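Local coordinates for putative exported protein (Bacteroides fragilis NCTC 9343, PDB 3IEE), which is of unknown function but forms an elongated, all-helical, probably exported protein that may be held in the envelope as a lipoprotein, at residues 38-43 with 70-75; 52-57 with 128-133; 112-117 with 124-129; 176-181 with 208-213; 202-207 with 239-244. All blocks are in the same frame, centred on the assembly; numbering follows the deposited sequence. Where two conformers were deposited one is given.

Contact 1 of 5, residues 38-43 with 70-75; sequences KDMVKE and VVSKDS
Asp39 and Met40 in the last turn of helix 17-40 pack against the extended loop of Val70, Ser72 and Lys73, where the end of a helix meets a loop at the surface of the helical bundle. Val70 CG2 is met by two groups of different character: the methyl CE of Met40, a selenomethionine, at 3.6 Å, and the carboxylate oxygen Asp39 OD2 at 3.7 Å, the aspartate crossing the valine at about a right angle. Met40 is flexible enough for this: bends at chi2 (-65°) and chi3 (95°) bring its end nearer the loop, so that CE meets Ser72 CA at 3.7 Å while SE rests beside the serine CB. The polar half is water-mediated. Lys73 NZ stops 4.5 Å from Asp39 OD2, beyond a salt bridge, and the short acid and long base are joined through solvent. Behind this first shell, Arg104 of helix 87-119 holds both backbones, bonding to Val70 O through NH2 and, weakly, to Met40 O through NE; Phe101 of that helix backs Met40 and Ser72. Where the chain turns away from the helix, Lys144 binds Val41 O and pairs with Glu43. Two waters complete the junction. One donates weakly to Asp39 OD1 and accepts from Lys73 NZ; the other donates to Asp39 OD2 at 3.1 Å and accepts from Lys73 N at 3.0 Å.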
# COMPACT_ATOMS: atom_id res chain seq x y z
N LYS A 38 -1.15 -0.29 6.64
CA LYS A 38 -2.59 -0.45 6.36
C LYS A 38 -3.39 0.42 7.31
O LYS A 38 -4.31 1.11 6.88
CB LYS A 38 -2.99 -1.93 6.43
CG LYS A 38 -4.47 -2.16 6.31
CD LYS A 38 -4.84 -3.61 6.36
CE LYS A 38 -6.36 -3.77 6.28
NZ LYS A 38 -6.76 -5.08 6.89
N ASP A 39 -3.02 0.40 8.59
CA ASP A 39 -3.72 1.11 9.65
C ASP A 39 -3.48 2.62 9.64
O ASP A 39 -4.40 3.40 9.91
CB ASP A 39 -3.23 0.58 11.01
CG ASP A 39 -4.32 0.30 11.97
OD1 ASP A 39 -5.45 0.03 11.52
OD2 ASP A 39 -4.05 0.35 13.22
N MSE A 40 -2.24 3.02 9.35
CA MSE A 40 -1.78 4.41 9.43
C MSE A 40 -2.11 5.25 8.21
O MSE A 40 -2.22 6.47 8.35
CB MSE A 40 -0.28 4.51 9.68
CG MSE A 40 0.13 3.99 11.04
SE MSE A 40 -0.63 5.10 12.49
CE MSE A 40 -2.26 4.11 12.93
N VAL A 41 -2.20 4.62 7.05
CA VAL A 41 -2.73 5.25 5.84
C VAL A 41 -3.89 4.41 5.31
O VAL A 41 -3.69 3.53 4.47
CB VAL A 41 -1.66 5.46 4.75
CG1 VAL A 41 -2.25 6.36 3.62
CG2 VAL A 41 -0.40 6.02 5.32
N LYS A 42 -5.06 4.64 5.86
CA LYS A 42 -6.29 4.01 5.37
C LYS A 42 -6.80 4.92 4.24
O LYS A 42 -7.47 5.90 4.51
CB LYS A 42 -7.35 3.89 6.48
CG LYS A 42 -7.04 2.96 7.66
CD LYS A 42 -8.09 3.09 8.80
CE LYS A 42 -7.70 2.35 10.09
NZ LYS A 42 -8.52 2.79 11.27
N GLU A 43 -6.50 4.57 2.99
CA GLU A 43 -6.67 5.55 1.91
C GLU A 43 -8.13 6.03 1.78
O GLU A 43 -8.37 7.19 1.52
CB GLU A 43 -6.22 4.98 0.57
CG GLU A 43 -4.72 4.63 0.45
CD GLU A 43 -4.26 3.38 1.23
OE1 GLU A 43 -5.08 2.51 1.70
OE2 GLU A 43 -3.03 3.28 1.33
N VAL A 70 -7.16 6.36 14.13
CA VAL A 70 -6.80 5.32 15.11
C VAL A 70 -5.41 5.56 15.73
O VAL A 70 -4.51 6.10 15.10
CB VAL A 70 -6.88 3.87 14.51
CG1 VAL A 70 -8.33 3.58 14.02
CG2 VAL A 70 -5.82 3.63 13.40
N VAL A 71 -5.27 5.13 16.98
CA VAL A 71 -4.00 5.22 17.69
C VAL A 71 -3.01 4.29 17.00
O VAL A 71 -3.36 3.16 16.61
CB VAL A 71 -4.12 4.81 19.20
CG1 VAL A 71 -4.62 3.36 19.34
CG2 VAL A 71 -2.80 4.98 19.92
N SER A 72 -1.79 4.77 16.87
CA SER A 72 -0.70 4.01 16.29
C SER A 72 -0.43 2.75 17.11
O SER A 72 -0.29 2.83 18.35
CB SER A 72 0.55 4.90 16.26
OG SER A 72 1.69 4.18 15.82
N LYS A 73 -0.33 1.60 16.44
CA LYS A 73 0.03 0.32 17.07
C LYS A 73 1.40 -0.10 16.56
O LYS A 73 1.78 0.27 15.43
CB LYS A 73 -0.98 -0.78 16.70
CG LYS A 73 -2.44 -0.50 17.17
CD LYS A 73 -3.42 -1.45 16.43
CE LYS A 73 -4.87 -0.90 16.45
NZ LYS A 73 -5.88 -2.01 16.53
N ASP A 74 2.17 -0.82 17.37
CA ASP A 74 3.44 -1.42 16.93
C ASP A 74 4.50 -0.41 16.44
O ASP A 74 5.46 -0.79 15.75
CB ASP A 74 3.21 -2.52 15.88
CG ASP A 74 2.64 -3.81 16.47
OD1 ASP A 74 2.80 -4.06 17.70
OD2 ASP A 74 2.10 -4.61 15.66
N SER A 75 4.36 0.84 16.88
CA SER A 75 5.37 1.88 16.60
C SER A 75 6.74 1.48 17.17
O SER A 75 7.76 1.79 16.53
CB SER A 75 4.94 3.25 17.13
OG SER A 75 5.02 3.34 18.54
O HOH W 1 -1.05 1.01 13.62
O HOH W 2 -6.01 -2.06 13.64

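Contact 2 of 5, residues 52-57 with 128-133; sequences YMEQKG and KLLDVN
Met53 reaches from helix 43-56 across to Leu130 and Asn133 of helix 123-162, an antiparallel helix pair in the bundle whose local axes stand 10.8 Å apart at 164°. A long, pliable side chain suits such a span. Its CB touches Leu130 CD1 at 3.8 Å. From there the chain runs on nearly straight through CG (chi2 171°), carrying the selenium of this selenomethionine to 3.6 Å from Asn133 ND2, with the two side chains crossing at about a right angle. A turn at chi3 (75°) then lays CE against the opposite backbone, 3.8 Å from Leu130 CA and 4.2 Å from Leu129 O. The amide beside the selenium is already engaged: Asn133 ND2 donates to Phe107 O and Asn133 OD1 accepts from Asn110, both on helix 87-119. An asparagine thus satisfies its polar ends on a third helix while the same ND2 lies against the selenium and CE of Met53. Glu54 meets Leu130 through its aliphatic CG, while its carboxylate bonds through OE2 to Tyr134 OH. Leucine, branched at CG, can serve both neighbours: while CD1 faces Met53, Leu130 CD2 lies 4.0 Å from Glu54 CG.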
# COMPACT_ATOMS: atom_id res chain seq x y z
N TYR A 52 -15.05 15.46 3.21
CA TYR A 52 -15.77 16.21 4.26
C TYR A 52 -15.25 17.63 4.39
O TYR A 52 -16.02 18.59 4.45
CB TYR A 52 -15.69 15.51 5.62
CG TYR A 52 -16.45 16.26 6.73
CD1 TYR A 52 -17.85 16.31 6.76
CD2 TYR A 52 -15.78 17.02 7.68
CE1 TYR A 52 -18.52 17.01 7.73
CE2 TYR A 52 -16.43 17.70 8.66
CZ TYR A 52 -17.80 17.74 8.68
OH TYR A 52 -18.46 18.41 9.68
N MSE A 53 -13.93 17.80 4.44
CA MSE A 53 -13.37 19.15 4.43
C MSE A 53 -13.91 19.99 3.27
O MSE A 53 -14.39 21.11 3.49
CB MSE A 53 -11.82 19.13 4.43
CG MSE A 53 -11.24 18.65 5.73
SE MSE A 53 -9.35 18.36 5.68
CE MSE A 53 -8.75 20.20 5.71
N GLU A 54 -13.87 19.44 2.05
CA GLU A 54 -14.37 20.15 0.87
C GLU A 54 -15.86 20.50 1.02
O GLU A 54 -16.29 21.63 0.78
CB GLU A 54 -14.26 19.31 -0.41
CG GLU A 54 -12.85 19.02 -0.90
CD GLU A 54 -12.80 17.93 -2.02
OE1 GLU A 54 -13.73 17.07 -2.13
OE2 GLU A 54 -11.81 17.94 -2.80
N GLN A 55 -16.64 19.50 1.41
CA GLN A 55 -18.09 19.69 1.51
C GLN A 55 -18.47 20.69 2.59
O GLN A 55 -19.35 21.52 2.37
CB GLN A 55 -18.78 18.35 1.76
CG GLN A 55 -20.29 18.43 1.69
CD GLN A 55 -20.77 19.17 0.44
OE1 GLN A 55 -21.53 20.17 0.55
NE2 GLN A 55 -20.34 18.69 -0.75
N LYS A 56 -17.81 20.60 3.76
CA LYS A 56 -18.09 21.49 4.90
C LYS A 56 -17.83 22.96 4.59
O LYS A 56 -18.40 23.87 5.22
CB LYS A 56 -17.28 21.02 6.13
CG LYS A 56 -17.66 21.64 7.47
CD LYS A 56 -19.11 21.40 7.88
CE LYS A 56 -19.38 21.86 9.32
NZ LYS A 56 -20.82 21.67 9.77
N GLY A 57 -16.99 23.21 3.60
CA GLY A 57 -16.77 24.57 3.12
C GLY A 57 -17.89 25.05 2.20
O GLY A 57 -17.94 26.24 1.91
N LYS A 128 -6.53 27.40 2.35
CA LYS A 128 -5.08 27.14 2.45
C LYS A 128 -4.70 25.88 3.25
O LYS A 128 -3.80 25.11 2.84
CB LYS A 128 -4.36 28.36 3.02
CG LYS A 128 -4.38 29.58 2.08
CD LYS A 128 -4.07 30.92 2.79
CE LYS A 128 -2.81 30.84 3.67
NZ LYS A 128 -2.51 32.15 4.30
N LEU A 129 -5.38 25.67 4.37
CA LEU A 129 -5.21 24.46 5.18
C LEU A 129 -5.76 23.21 4.48
O LEU A 129 -5.19 22.12 4.64
CB LEU A 129 -5.86 24.63 6.56
CG LEU A 129 -5.12 24.09 7.77
CD1 LEU A 129 -3.62 24.46 7.80
CD2 LEU A 129 -5.81 24.54 9.03
N LEU A 130 -6.78 23.36 3.64
CA LEU A 130 -7.26 22.24 2.83
C LEU A 130 -6.17 21.86 1.85
O LEU A 130 -5.84 20.69 1.69
CB LEU A 130 -8.57 22.59 2.10
CG LEU A 130 -9.19 21.55 1.14
CD1 LEU A 130 -9.28 20.17 1.78
CD2 LEU A 130 -10.55 21.95 0.60
N ASP A 131 -5.59 22.87 1.21
CA ASP A 131 -4.53 22.60 0.23
C ASP A 131 -3.31 21.95 0.89
O ASP A 131 -2.71 21.04 0.33
CB ASP A 131 -4.14 23.86 -0.54
CG ASP A 131 -5.20 24.31 -1.54
OD1 ASP A 131 -6.03 23.50 -2.00
OD2 ASP A 131 -5.19 25.52 -1.90
N VAL A 132 -2.96 22.39 2.08
CA VAL A 132 -1.89 21.74 2.84
C VAL A 132 -2.22 20.28 3.12
O VAL A 132 -1.35 19.41 3.05
CB VAL A 132 -1.67 22.45 4.15
CG1 VAL A 132 -0.87 21.64 5.10
CG2 VAL A 132 -1.00 23.85 3.92
N ASN A 133 -3.46 19.99 3.45
CA ASN A 133 -3.84 18.61 3.73
C ASN A 133 -3.86 17.72 2.50
O ASN A 133 -3.54 16.53 2.63
CB ASN A 133 -5.16 18.51 4.52
CG ASN A 133 -4.94 18.43 6.03
OD1 ASN A 133 -3.90 18.82 6.55
ND2 ASN A 133 -5.94 17.93 6.75

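Contact 3 of 5, residues 112-117 with 124-129; sequences DTYLSY and TNAKKL
Tyr117 lays its ring over Asn125 CB in the helical hairpin formed by helices 87-119 and 123-162. The carbon stands 3.5 Å from the ring centroid and 3° off its normal, a nearly ideal CH-pi contact; the asparagine amide beyond it is inclined 27° to the ring plane. That amide is steadied by Asp122, which accepts from ND2. Tyr114 behaves differently. With CG anti to its backbone N, the end of its side chain comes nearer helix 123-162 and the ring presents its edge: Ala126 O lies in the ring plane, 3.1 Å from Tyr114 CE1, where a polarised aromatic C-H probably makes a mildly favourable contact, and CE1 is also 3.6 Å from Ala126 CB. Alanine suits this place because the helices are close, with axes 8.6 Å apart and the CA atoms of Tyr114 and Ala126 only 5.2 Å apart. Leu129 adopts an uncommon, nearly eclipsed chi1 of -139°, which brings CD2 to 3.6 Å from both Thr113 CB and Tyr114 N; the same methyl also meets the edge of the Tyr117 ring. Thr113 can turn carbon toward this leucine because its hydroxyl bonds back to Ala109 O in its own helix. Around the hairpin, helix 43-56 packs beside Tyr114 and Leu115: Tyr114 OH bonds to Met53 O, while Leu115, on the flank turned from helix 123-162, touches Tyr52 and Lys56.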
# COMPACT_ATOMS: atom_id res chain seq x y z
N ASP A 112 -8.83 19.79 12.56
CA ASP A 112 -9.47 20.54 13.63
C ASP A 112 -9.36 22.06 13.39
O ASP A 112 -10.33 22.80 13.49
CB ASP A 112 -8.83 20.18 14.97
CG ASP A 112 -9.06 18.71 15.38
OD1 ASP A 112 -9.92 18.02 14.81
OD2 ASP A 112 -8.35 18.25 16.30
N THR A 113 -8.17 22.52 13.07
CA THR A 113 -7.95 23.95 12.81
C THR A 113 -8.79 24.46 11.63
O THR A 113 -9.30 25.59 11.65
CB THR A 113 -6.46 24.22 12.56
OG1 THR A 113 -5.71 23.57 13.59
CG2 THR A 113 -6.18 25.77 12.58
N TYR A 114 -8.92 23.63 10.61
CA TYR A 114 -9.71 23.96 9.42
C TYR A 114 -11.18 24.23 9.79
O TYR A 114 -11.79 25.20 9.32
CB TYR A 114 -9.65 22.78 8.44
CG TYR A 114 -10.54 22.90 7.25
CD1 TYR A 114 -10.15 23.64 6.16
CD2 TYR A 114 -11.78 22.27 7.22
CE1 TYR A 114 -10.96 23.73 5.03
CE2 TYR A 114 -12.61 22.35 6.10
CZ TYR A 114 -12.20 23.12 5.01
OH TYR A 114 -12.98 23.24 3.88
N LEU A 115 -11.72 23.37 10.65
CA LEU A 115 -13.11 23.49 11.08
C LEU A 115 -13.27 24.79 11.87
O LEU A 115 -14.31 25.45 11.77
CB LEU A 115 -13.51 22.26 11.90
CG LEU A 115 -13.63 20.95 11.09
CD1 LEU A 115 -14.00 19.79 11.97
CD2 LEU A 115 -14.63 21.11 9.97
N SER A 116 -12.25 25.17 12.63
CA SER A 116 -12.34 26.40 13.41
C SER A 116 -12.24 27.66 12.54
O SER A 116 -12.93 28.66 12.81
CB SER A 116 -11.30 26.41 14.52
OG SER A 116 -11.43 25.23 15.30
N TYR A 117 -11.41 27.64 11.50
CA TYR A 117 -11.40 28.74 10.51
C TYR A 117 -12.80 28.89 9.87
O TYR A 117 -13.30 30.01 9.73
CB TYR A 117 -10.38 28.48 9.39
CG TYR A 117 -8.95 28.84 9.71
CD1 TYR A 117 -8.66 30.01 10.41
CD2 TYR A 117 -7.89 28.02 9.30
CE1 TYR A 117 -7.36 30.34 10.72
CE2 TYR A 117 -6.58 28.35 9.61
CZ TYR A 117 -6.32 29.52 10.32
OH TYR A 117 -5.04 29.90 10.63
N THR A 124 -10.66 31.97 3.42
CA THR A 124 -9.35 32.18 2.82
C THR A 124 -8.30 31.28 3.48
O THR A 124 -7.57 30.59 2.78
CB THR A 124 -8.93 33.67 2.93
OG1 THR A 124 -9.88 34.48 2.23
CG2 THR A 124 -7.53 33.89 2.35
N ASN A 125 -8.25 31.30 4.81
CA ASN A 125 -7.36 30.42 5.57
C ASN A 125 -7.80 28.96 5.58
O ASN A 125 -6.94 28.06 5.55
CB ASN A 125 -7.22 30.90 7.01
CG ASN A 125 -6.16 31.93 7.14
OD1 ASN A 125 -5.09 31.80 6.53
ND2 ASN A 125 -6.41 32.98 7.93
N ALA A 126 -9.11 28.72 5.61
CA ALA A 126 -9.60 27.35 5.47
C ALA A 126 -9.10 26.72 4.15
O ALA A 126 -8.60 25.57 4.15
CB ALA A 126 -11.13 27.29 5.55
N LYS A 127 -9.23 27.45 3.02
CA LYS A 127 -8.81 26.89 1.71
C LYS A 127 -7.34 26.54 1.74
O LYS A 127 -6.94 25.49 1.24
CB LYS A 127 -9.12 27.84 0.53
CG LYS A 127 -8.23 27.61 -0.74
N LYS A 128 -6.53 27.40 2.35
CA LYS A 128 -5.08 27.14 2.45
C LYS A 128 -4.70 25.88 3.25
O LYS A 128 -3.80 25.11 2.84
CB LYS A 128 -4.36 28.36 3.02
CG LYS A 128 -4.38 29.58 2.08
CD LYS A 128 -4.07 30.92 2.79
CE LYS A 128 -2.81 30.84 3.67
NZ LYS A 128 -2.51 32.15 4.30
N LEU A 129 -5.38 25.67 4.37
CA LEU A 129 -5.21 24.46 5.18
C LEU A 129 -5.76 23.21 4.48
O LEU A 129 -5.19 22.12 4.64
CB LEU A 129 -5.86 24.63 6.56
CG LEU A 129 -5.12 24.09 7.77
CD1 LEU A 129 -3.62 24.46 7.80
CD2 LEU A 129 -5.81 24.54 9.03

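Contact 4 of 5, residues 176-181 with 208-213; sequences RKMSST and TKQLDA. With EDO (1,2-ethanediol), chain B; EDO (1,2-ethanediol), chain H.
Met178 and Gln210 mark the closest backbone approach, 6.7 Å between CA atoms, of two antiparallel helix segments whose axes lie 10.1 Å apart at 161°. Gln210 fills much of the gap. Extended beyond CG, it meets Thr181 from the opposite direction, and OG1 of the threonine donates to Gln210 OE1 at 2.6 Å, in the carbonyl plane and on a lone pair (C=O...O angle 112°). Met178, a selenomethionine, slides past the glutamine in the opposite sense, its CG 3.6 Å from Gln210 CB and its SE 3.8 Å from Leu211 CA. Lys177 crosses the amide with its aliphatic chain, CE lying 3.7 Å from Gln210 NE2. On the far flank of helix 169-189, two 1,2-ethanediol molecules, probably from the crystallisation liquor, bond to Arg176 and Ser180. Arg176 also forms a salt bridge with Glu159. Within this helical bundle, the short threonine-glutamine bond satisfies a buried hydroxyl and limits rotation of the amide, adding a directional bond to an interface that otherwise rests on van der Waals packing.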
# COMPACT_ATOMS: atom_id res chain seq x y z
N ARG A 176 3.69 -14.03 -3.95
CA ARG A 176 3.94 -13.00 -2.96
C ARG A 176 4.34 -11.69 -3.63
O ARG A 176 3.86 -10.66 -3.27
CB ARG A 176 4.99 -13.46 -1.95
CG ARG A 176 4.60 -14.71 -1.18
CD ARG A 176 5.75 -15.29 -0.34
NE ARG A 176 6.17 -14.37 0.76
CZ ARG A 176 5.69 -14.37 2.01
NH1 ARG A 176 4.73 -15.18 2.37
NH2 ARG A 176 6.17 -13.54 2.93
N LYS A 177 5.13 -11.77 -4.69
CA LYS A 177 5.61 -10.58 -5.39
C LYS A 177 4.45 -9.88 -6.08
O LYS A 177 4.22 -8.67 -5.93
CB LYS A 177 6.69 -10.93 -6.39
CG LYS A 177 7.25 -9.71 -7.10
CD LYS A 177 7.98 -8.80 -6.16
CE LYS A 177 8.77 -7.71 -6.91
NZ LYS A 177 10.05 -8.29 -7.42
N MSE A 178 3.68 -10.64 -6.86
CA MSE A 178 2.56 -10.04 -7.58
C MSE A 178 1.45 -9.52 -6.68
O MSE A 178 0.80 -8.51 -6.96
CB MSE A 178 2.03 -11.04 -8.57
CG MSE A 178 3.04 -11.21 -9.69
SE MSE A 178 2.32 -12.25 -11.22
CE MSE A 178 2.73 -13.91 -10.58
N SER A 179 1.23 -10.20 -5.57
CA SER A 179 0.22 -9.71 -4.61
C SER A 179 0.65 -8.33 -4.06
O SER A 179 -0.18 -7.41 -3.90
CB SER A 179 0.05 -10.73 -3.50
OG SER A 179 -0.53 -11.92 -4.00
N SER A 180 1.93 -8.17 -3.78
CA SER A 180 2.46 -6.84 -3.34
C SER A 180 2.28 -5.77 -4.42
O SER A 180 1.89 -4.64 -4.15
CB SER A 180 3.93 -6.93 -2.93
OG SER A 180 4.07 -7.75 -1.78
N THR A 181 2.55 -6.13 -5.67
CA THR A 181 2.43 -5.19 -6.75
C THR A 181 0.98 -4.79 -6.93
O THR A 181 0.69 -3.58 -7.16
CB THR A 181 3.03 -5.74 -8.10
OG1 THR A 181 4.34 -6.30 -7.89
CG2 THR A 181 3.17 -4.61 -9.12
N THR A 208 2.89 -6.71 -15.24
CA THR A 208 2.91 -7.47 -16.50
C THR A 208 4.23 -8.26 -16.68
O THR A 208 4.20 -9.42 -17.04
CB THR A 208 2.64 -6.55 -17.67
OG1 THR A 208 1.32 -5.98 -17.54
CG2 THR A 208 2.75 -7.32 -19.00
N LYS A 209 5.38 -7.61 -16.42
CA LYS A 209 6.66 -8.30 -16.44
C LYS A 209 6.70 -9.46 -15.45
O LYS A 209 7.21 -10.54 -15.78
CB LYS A 209 7.82 -7.34 -16.12
CG LYS A 209 8.10 -6.37 -17.22
CD LYS A 209 9.12 -5.28 -16.74
CE LYS A 209 8.74 -3.81 -17.22
NZ LYS A 209 8.64 -2.75 -16.09
N GLN A 210 6.16 -9.25 -14.23
CA GLN A 210 6.10 -10.34 -13.25
C GLN A 210 5.24 -11.50 -13.79
O GLN A 210 5.57 -12.70 -13.64
CB GLN A 210 5.56 -9.80 -11.90
CG GLN A 210 6.57 -8.83 -11.27
CD GLN A 210 6.01 -7.92 -10.24
OE1 GLN A 210 4.87 -8.06 -9.79
NE2 GLN A 210 6.81 -6.91 -9.90
N LEU A 211 4.11 -11.16 -14.39
CA LEU A 211 3.20 -12.19 -14.91
C LEU A 211 3.87 -12.96 -16.06
O LEU A 211 3.80 -14.18 -16.09
CB LEU A 211 1.87 -11.59 -15.34
CG LEU A 211 0.86 -12.54 -15.95
CD1 LEU A 211 0.59 -13.70 -15.01
CD2 LEU A 211 -0.45 -11.76 -16.29
N ASP A 212 4.55 -12.26 -16.97
CA ASP A 212 5.37 -12.89 -18.06
C ASP A 212 6.41 -13.84 -17.46
O ASP A 212 6.58 -14.94 -17.91
CB ASP A 212 6.09 -11.82 -18.93
CG ASP A 212 5.15 -11.01 -19.84
OD1 ASP A 212 4.03 -11.44 -20.12
OD2 ASP A 212 5.59 -9.93 -20.31
N ALA A 213 7.08 -13.43 -16.38
CA ALA A 213 8.06 -14.31 -15.73
C ALA A 213 7.39 -15.56 -15.16
O ALA A 213 7.90 -16.70 -15.32
CB ALA A 213 8.81 -13.58 -14.64
C1 EDO B . 6.15 -10.36 0.78
O1 EDO B . 5.16 -11.28 1.22
C2 EDO B . 7.35 -10.33 1.73
O2 EDO B . 8.01 -11.59 1.94
C1 EDO H . 2.00 -3.36 -0.33
O1 EDO H . 2.45 -2.93 -1.64
C2 EDO H . 2.09 -4.87 -0.15
O2 EDO H . 3.47 -5.31 -0.01

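Contact 5 of 5, residues 202-207 with 239-244; sequences LKVAEL and TFIKQV
Val204 and Val244 form the tightest point between segments 202-207 and 239-244 of antiparallel helices 197-215 and 224-247: Val204 CG2 and Val244 CG1 are 3.4 Å apart, closer than usual for carbons, as the two side chains slide past each other. Nearby the fit is more relaxed. Val204 turns its other methyl, CG1, to Ile241 CG2 at 3.9 Å, and Leu207 CD2 touches both Ile241 CG1 (3.7 Å) and Phe240 CD1 (3.8 Å), approaching the phenylalanine ring obliquely. That ring also carries Val244 CG2 over one face, offset toward its rim. Met182 of helix 169-189 touches both Leu207 and Phe240, and Leu261 of helix 255-268 backs Val244. On the solvent side, Lys242 points away from helix 197-215 and is exposed. Apart from the seam, Lys203, buried against helix 169-189, forms a salt bridge with Glu206, NZ to OE1 at 3.0 Å. With no hydrogen bond between the two segments, their association rests on apolar packing of branched aliphatic side chains and Phe240, with charge kept out of the seam.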
# COMPACT_ATOMS: atom_id res chain seq x y z
N LEU A 202 3.05 2.55 -14.81
CA LEU A 202 4.38 2.01 -14.59
C LEU A 202 4.26 0.74 -13.76
O LEU A 202 4.88 -0.31 -14.06
CB LEU A 202 5.22 3.04 -13.83
CG LEU A 202 6.71 2.75 -13.72
CD1 LEU A 202 7.38 2.56 -15.09
CD2 LEU A 202 7.34 3.93 -12.97
N LYS A 203 3.45 0.79 -12.71
CA LYS A 203 3.29 -0.38 -11.85
C LYS A 203 2.54 -1.53 -12.57
O LYS A 203 2.83 -2.70 -12.32
CB LYS A 203 2.58 -0.03 -10.55
CG LYS A 203 3.37 0.92 -9.65
CD LYS A 203 4.67 0.34 -9.14
CE LYS A 203 4.49 -0.56 -7.90
NZ LYS A 203 5.80 -1.02 -7.34
N VAL A 204 1.59 -1.19 -13.44
CA VAL A 204 0.92 -2.20 -14.29
C VAL A 204 1.92 -2.86 -15.23
O VAL A 204 1.91 -4.10 -15.45
CB VAL A 204 -0.26 -1.61 -15.06
CG1 VAL A 204 -0.74 -2.62 -16.11
CG2 VAL A 204 -1.37 -1.19 -14.08
N ALA A 205 2.88 -2.07 -15.72
CA ALA A 205 3.92 -2.63 -16.57
C ALA A 205 4.84 -3.55 -15.76
O ALA A 205 5.28 -4.59 -16.25
CB ALA A 205 4.74 -1.47 -17.26
N GLU A 206 5.11 -3.22 -14.49
CA GLU A 206 5.90 -4.12 -13.61
C GLU A 206 5.13 -5.41 -13.38
O GLU A 206 5.71 -6.51 -13.44
CB GLU A 206 6.18 -3.50 -12.26
CG GLU A 206 7.15 -2.34 -12.29
CD GLU A 206 7.31 -1.67 -10.93
OE1 GLU A 206 6.88 -2.24 -9.88
OE2 GLU A 206 7.86 -0.53 -10.94
N LEU A 207 3.85 -5.26 -13.07
CA LEU A 207 3.00 -6.43 -12.84
C LEU A 207 2.99 -7.33 -14.08
O LEU A 207 3.06 -8.57 -13.98
CB LEU A 207 1.61 -6.00 -12.42
CG LEU A 207 0.66 -7.15 -12.01
CD1 LEU A 207 1.23 -8.09 -10.94
CD2 LEU A 207 -0.68 -6.54 -11.58
N THR A 239 -6.66 -10.80 -15.43
CA THR A 239 -7.93 -10.08 -15.35
C THR A 239 -7.78 -8.73 -14.66
O THR A 239 -8.35 -7.70 -15.08
CB THR A 239 -8.95 -10.95 -14.59
OG1 THR A 239 -9.16 -12.12 -15.39
CG2 THR A 239 -10.29 -10.24 -14.33
N PHE A 240 -7.01 -8.73 -13.59
CA PHE A 240 -6.75 -7.50 -12.83
C PHE A 240 -6.02 -6.45 -13.68
O PHE A 240 -6.40 -5.28 -13.72
CB PHE A 240 -5.95 -7.85 -11.59
CG PHE A 240 -5.59 -6.66 -10.75
CD1 PHE A 240 -4.39 -5.96 -10.93
CD2 PHE A 240 -6.42 -6.29 -9.73
CE1 PHE A 240 -4.05 -4.86 -10.09
CE2 PHE A 240 -6.10 -5.22 -8.92
CZ PHE A 240 -4.93 -4.52 -9.08
N ILE A 241 -4.98 -6.89 -14.38
CA ILE A 241 -4.23 -6.00 -15.26
C ILE A 241 -5.16 -5.35 -16.28
O ILE A 241 -5.12 -4.13 -16.52
CB ILE A 241 -3.09 -6.74 -15.97
CG1 ILE A 241 -1.97 -7.17 -14.99
CG2 ILE A 241 -2.51 -5.90 -17.19
CD1 ILE A 241 -1.05 -8.17 -15.62
N LYS A 242 -6.01 -6.16 -16.88
CA LYS A 242 -6.93 -5.67 -17.91
C LYS A 242 -7.96 -4.67 -17.31
O LYS A 242 -8.30 -3.66 -17.95
CB LYS A 242 -7.60 -6.84 -18.64
CG LYS A 242 -6.59 -7.57 -19.54
CD LYS A 242 -7.16 -8.68 -20.49
CE LYS A 242 -7.54 -9.97 -19.77
NZ LYS A 242 -7.67 -11.17 -20.70
N GLN A 243 -8.44 -4.95 -16.11
CA GLN A 243 -9.38 -4.05 -15.43
C GLN A 243 -8.69 -2.71 -15.10
O GLN A 243 -9.29 -1.65 -15.25
CB GLN A 243 -9.89 -4.69 -14.14
CG GLN A 243 -10.90 -5.82 -14.33
CD GLN A 243 -11.59 -6.18 -12.98
OE1 GLN A 243 -11.12 -5.80 -11.88
NE2 GLN A 243 -12.71 -6.87 -13.07
N VAL A 244 -7.43 -2.75 -14.67
CA VAL A 244 -6.74 -1.51 -14.30
C VAL A 244 -6.57 -0.69 -15.57
O VAL A 244 -6.81 0.51 -15.55
CB VAL A 244 -5.38 -1.71 -13.63
CG1 VAL A 244 -4.63 -0.32 -13.44
CG2 VAL A 244 -5.52 -2.47 -12.30

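How the contacts relate
Four of the five contacts form two touching pairs in an elongated helical protein, and contact 1 stands apart. Contacts 2 and 3 share Lys128 and Leu129 and have centres 7 Å apart; Leu130 CB lies 3.9 Å from Tyr114 CE1, and Tyr114 OH also reaches Met53 O of helix 43-56, so three helices meet there. Contacts 4 and 5, with centres 9 Å apart, share helix 197-215; Leu211 CD2 packs on Ile241 CD1 at 3.7 Å, and Met178 CG on Leu207 CD1. The centre of contact 1 is about 22 Å from that of contact 2 and 26 Å from that of contact 4. Contacts 1 to 3 lie in the DUF6845 range, contacts 4 and 5 in the DUF3829-like one. No active site is established.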